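Local coordinates for SprT-like domain-containing protein Spartan (Homo sapiens, PDB 6MDW) that cleaves proteins covalently cross-linked to DNA during DNA synthesis, acting as a DNA-dependent zinc metalloprotease that helps maintain genome integrity, at residues Leu18-Pro23 with Arg80-Leu85. Numbering follows the deposited sequence.
Sequences LVDPTP and RPRKDL
Leu18 and Arg82 join the loop leading into helix 25-36 to the first turn of helix 82-100, the helix that carries the HExxH zinc motif of this SprT-like protease domain. The evidence for a backbone link is direct: Arg82 N donates to Leu18 O over 2.9 Å with an N-H...O angle of 173°, nearly straight, although the donor stands well above the carbonyl plane. Pro81, the N-cap residue, adds a CA-H...O contact to the same oxygen, its CA 3.6 Å from Leu18 O. A water provides a second backbone link, accepting from Asp20 N and donating to Arg80 O. Against that same carbonyl rests a methyl of Val19, with CG2 3.7 Å from Arg80 O.

The charged pairing is looser. Asp20 and Arg82 run alongside each other; Asp20 has CG anti to the backbone N (chi1 -174°), as has Arg82, and in the conformer given the extended Arg82 chain carries NH1 to a long 3.6 Å from Asp20 OD2. Carboxylate and guanidinium planes are turned 52° apart and one N-O pair, NH1 with OD2, makes the contact, so this is not a flat, two-pronged salt bridge. The other carboxylate oxygen closes an Asx turn, with Thr22 N 3.0 Å from Asp20 OD1. An asparagine here would probably leave the Arg82 guanidinium without this carboxylate as its charge mate. Within residues 80-85, in the conformer given, Arg80 NH2 bonds Asp84 OD2 in the guanidinium plane and also pairs with Asp137.

Apolar contact is modest. Trp48 of strand 45-49 touches both Pro23 and Leu85, while Leu28 of helix 25-36 touches Arg82 and Leu85. Between the segments, Pro23 CB meets Leu85 CD2 at 3.9 Å.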
loop_
_atom_site.group_PDB
_atom_site.type_symbol
_atom_site.label_atom_id
_atom_site.label_comp_id
_atom_site.label_asym_id
_atom_site.label_seq_id
_atom_site.Cartn_x
_atom_site.Cartn_y
_atom_site.Cartn_z
ATOM N N LEU A 18 -14.278 -0.391 -15.115
ATOM C CA LEU A 18 -14.962 0.896 -15.103
ATOM C C LEU A 18 -14.795 1.589 -13.757
ATOM O O LEU A 18 -14.701 0.961 -12.714
ATOM C CB LEU A 18 -16.450 0.681 -15.402
ATOM C CG LEU A 18 -16.744 -0.115 -16.665
ATOM C CD1 LEU A 18 -18.251 -0.264 -16.851
ATOM C CD2 LEU A 18 -16.124 0.536 -17.877
ATOM N N VAL A 19 -14.797 2.925 -13.812
ATOM C CA VAL A 19 -14.795 3.736 -12.618
ATOM C C VAL A 19 -16.071 3.489 -11.805
ATOM O O VAL A 19 -17.167 3.323 -12.359
ATOM C CB VAL A 19 -14.606 5.226 -12.956
ATOM C CG1 VAL A 19 -14.539 6.069 -11.706
ATOM C CG2 VAL A 19 -13.351 5.394 -13.774
ATOM N N ASP A 20 -15.899 3.408 -10.483
ATOM C CA ASP A 20 -16.999 3.382 -9.521
ATOM C C ASP A 20 -17.115 4.764 -8.882
ATOM O O ASP A 20 -16.238 5.155 -8.113
ATOM C CB ASP A 20 -16.776 2.303 -8.454
ATOM C CG ASP A 20 -17.944 2.115 -7.504
ATOM O OD1 ASP A 20 -18.872 2.950 -7.553
ATOM O OD2 ASP A 20 -17.907 1.145 -6.696
ATOM N N PRO A 21 -18.194 5.527 -9.171
ATOM C CA PRO A 21 -18.358 6.864 -8.608
ATOM C C PRO A 21 -18.565 6.842 -7.087
ATOM O O PRO A 21 -18.202 7.810 -6.421
ATOM C CB PRO A 21 -19.591 7.434 -9.327
ATOM C CG PRO A 21 -20.353 6.223 -9.807
ATOM C CD PRO A 21 -19.311 5.142 -10.041
ATOM N N THR A 22 -19.096 5.733 -6.551
ATOM C CA THR A 22 -19.410 5.647 -5.125
ATOM C C THR A 22 -18.855 4.359 -4.516
ATOM O O THR A 22 -19.586 3.487 -4.058
ATOM C CB THR A 22 -20.917 5.755 -4.881
ATOM O OG1 THR A 22 -21.545 4.815 -5.748
ATOM C CG2 THR A 22 -21.463 7.144 -5.132
ATOM N N PRO A 23 -17.521 4.197 -4.466
ATOM C CA PRO A 23 -16.944 3.011 -3.838
ATOM C C PRO A 23 -17.234 3.002 -2.329
ATOM O O PRO A 23 -17.374 4.056 -1.687
ATOM C CB PRO A 23 -15.445 3.169 -4.133
ATOM C CG PRO A 23 -15.259 4.655 -4.268
ATOM C CD PRO A 23 -16.513 5.143 -4.959
ATOM N N ARG A 80 -9.896 6.251 -11.133
ATOM C CA ARG A 80 -9.406 5.072 -11.805
ATOM C C ARG A 80 -10.461 3.975 -11.767
ATOM O O ARG A 80 -11.354 4.014 -10.924
ATOM C CB ARG A 80 -8.083 4.606 -11.194
ATOM C CG ARG A 80 -6.885 5.321 -11.804
ATOM C CD ARG A 80 -5.557 4.907 -11.228
ATOM N NE ARG A 80 -4.478 5.379 -12.088
ATOM C CZ ARG A 80 -4.079 4.762 -13.197
ATOM N NH1 ARG A 80 -3.163 5.321 -13.967
ATOM N NH2 ARG A 80 -4.593 3.592 -13.537
ATOM N N PRO A 81 -10.344 3.003 -12.706
ATOM C CA PRO A 81 -11.228 1.835 -12.712
ATOM C C PRO A 81 -11.254 1.122 -11.348
ATOM O O PRO A 81 -10.290 1.184 -10.614
ATOM C CB PRO A 81 -10.628 0.924 -13.789
ATOM C CG PRO A 81 -9.642 1.722 -14.576
ATOM C CD PRO A 81 -9.371 2.987 -13.796
ATOM N N ARG A 82 -12.379 0.486 -11.006
ATOM C CA ARG A 82 -12.617 -0.344 -9.815
ATOM C C ARG A 82 -11.415 -1.266 -9.561
ATOM O O ARG A 82 -10.990 -1.496 -8.451
ATOM C CB ARG A 82 -13.883 -1.199 -10.027
ATOM C CG ARG A 82 -14.155 -2.217 -8.925
ATOM C CD ARG A 82 -15.559 -2.819 -8.986
ATOM N NE ARG A 82 -15.892 -3.712 -7.886
ATOM C CZ ARG A 82 -16.331 -3.319 -6.691
ATOM N NH1 ARG A 82 -16.290 -2.041 -6.362
ATOM N NH2 ARG A 82 -16.791 -4.205 -5.832
ATOM N N LYS A 83 -10.952 -1.893 -10.645
ATOM C CA LYS A 83 -9.872 -2.871 -10.548
ATOM C C LYS A 83 -8.656 -2.271 -9.844
ATOM O O LYS A 83 -7.971 -2.995 -9.116
ATOM C CB LYS A 83 -9.463 -3.442 -11.895
ATOM C CG LYS A 83 -8.992 -2.476 -12.945
ATOM C CD LYS A 83 -8.515 -3.234 -14.186
ATOM C CE LYS A 83 -7.695 -2.369 -15.122
ATOM N NZ LYS A 83 -7.384 -3.091 -16.380
ATOM N N ASP A 84 -8.360 -0.996 -10.074
ATOM C CA ASP A 84 -7.161 -0.413 -9.502
ATOM C C ASP A 84 -7.341 -0.198 -7.995
ATOM O O ASP A 84 -6.398 -0.413 -7.235
ATOM C CB ASP A 84 -6.808 0.879 -10.232
ATOM C CG ASP A 84 -6.353 0.663 -11.672
ATOM O OD1 ASP A 84 -5.913 -0.451 -12.026
ATOM O OD2 ASP A 84 -6.468 1.611 -12.474
ATOM N N LEU A 85 -8.527 0.221 -7.525
ATOM C CA LEU A 85 -8.806 0.315 -6.087
ATOM C C LEU A 85 -8.625 -1.083 -5.473
ATOM O O LEU A 85 -7.953 -1.259 -4.481
ATOM C CB LEU A 85 -10.214 0.857 -5.816
ATOM C CG LEU A 85 -10.692 0.714 -4.374
ATOM C CD1 LEU A 85 -9.769 1.462 -3.445
ATOM C CD2 LEU A 85 -12.119 1.229 -4.226
HETATM O O HOH W 1 -13.377 3.288 -9.139
#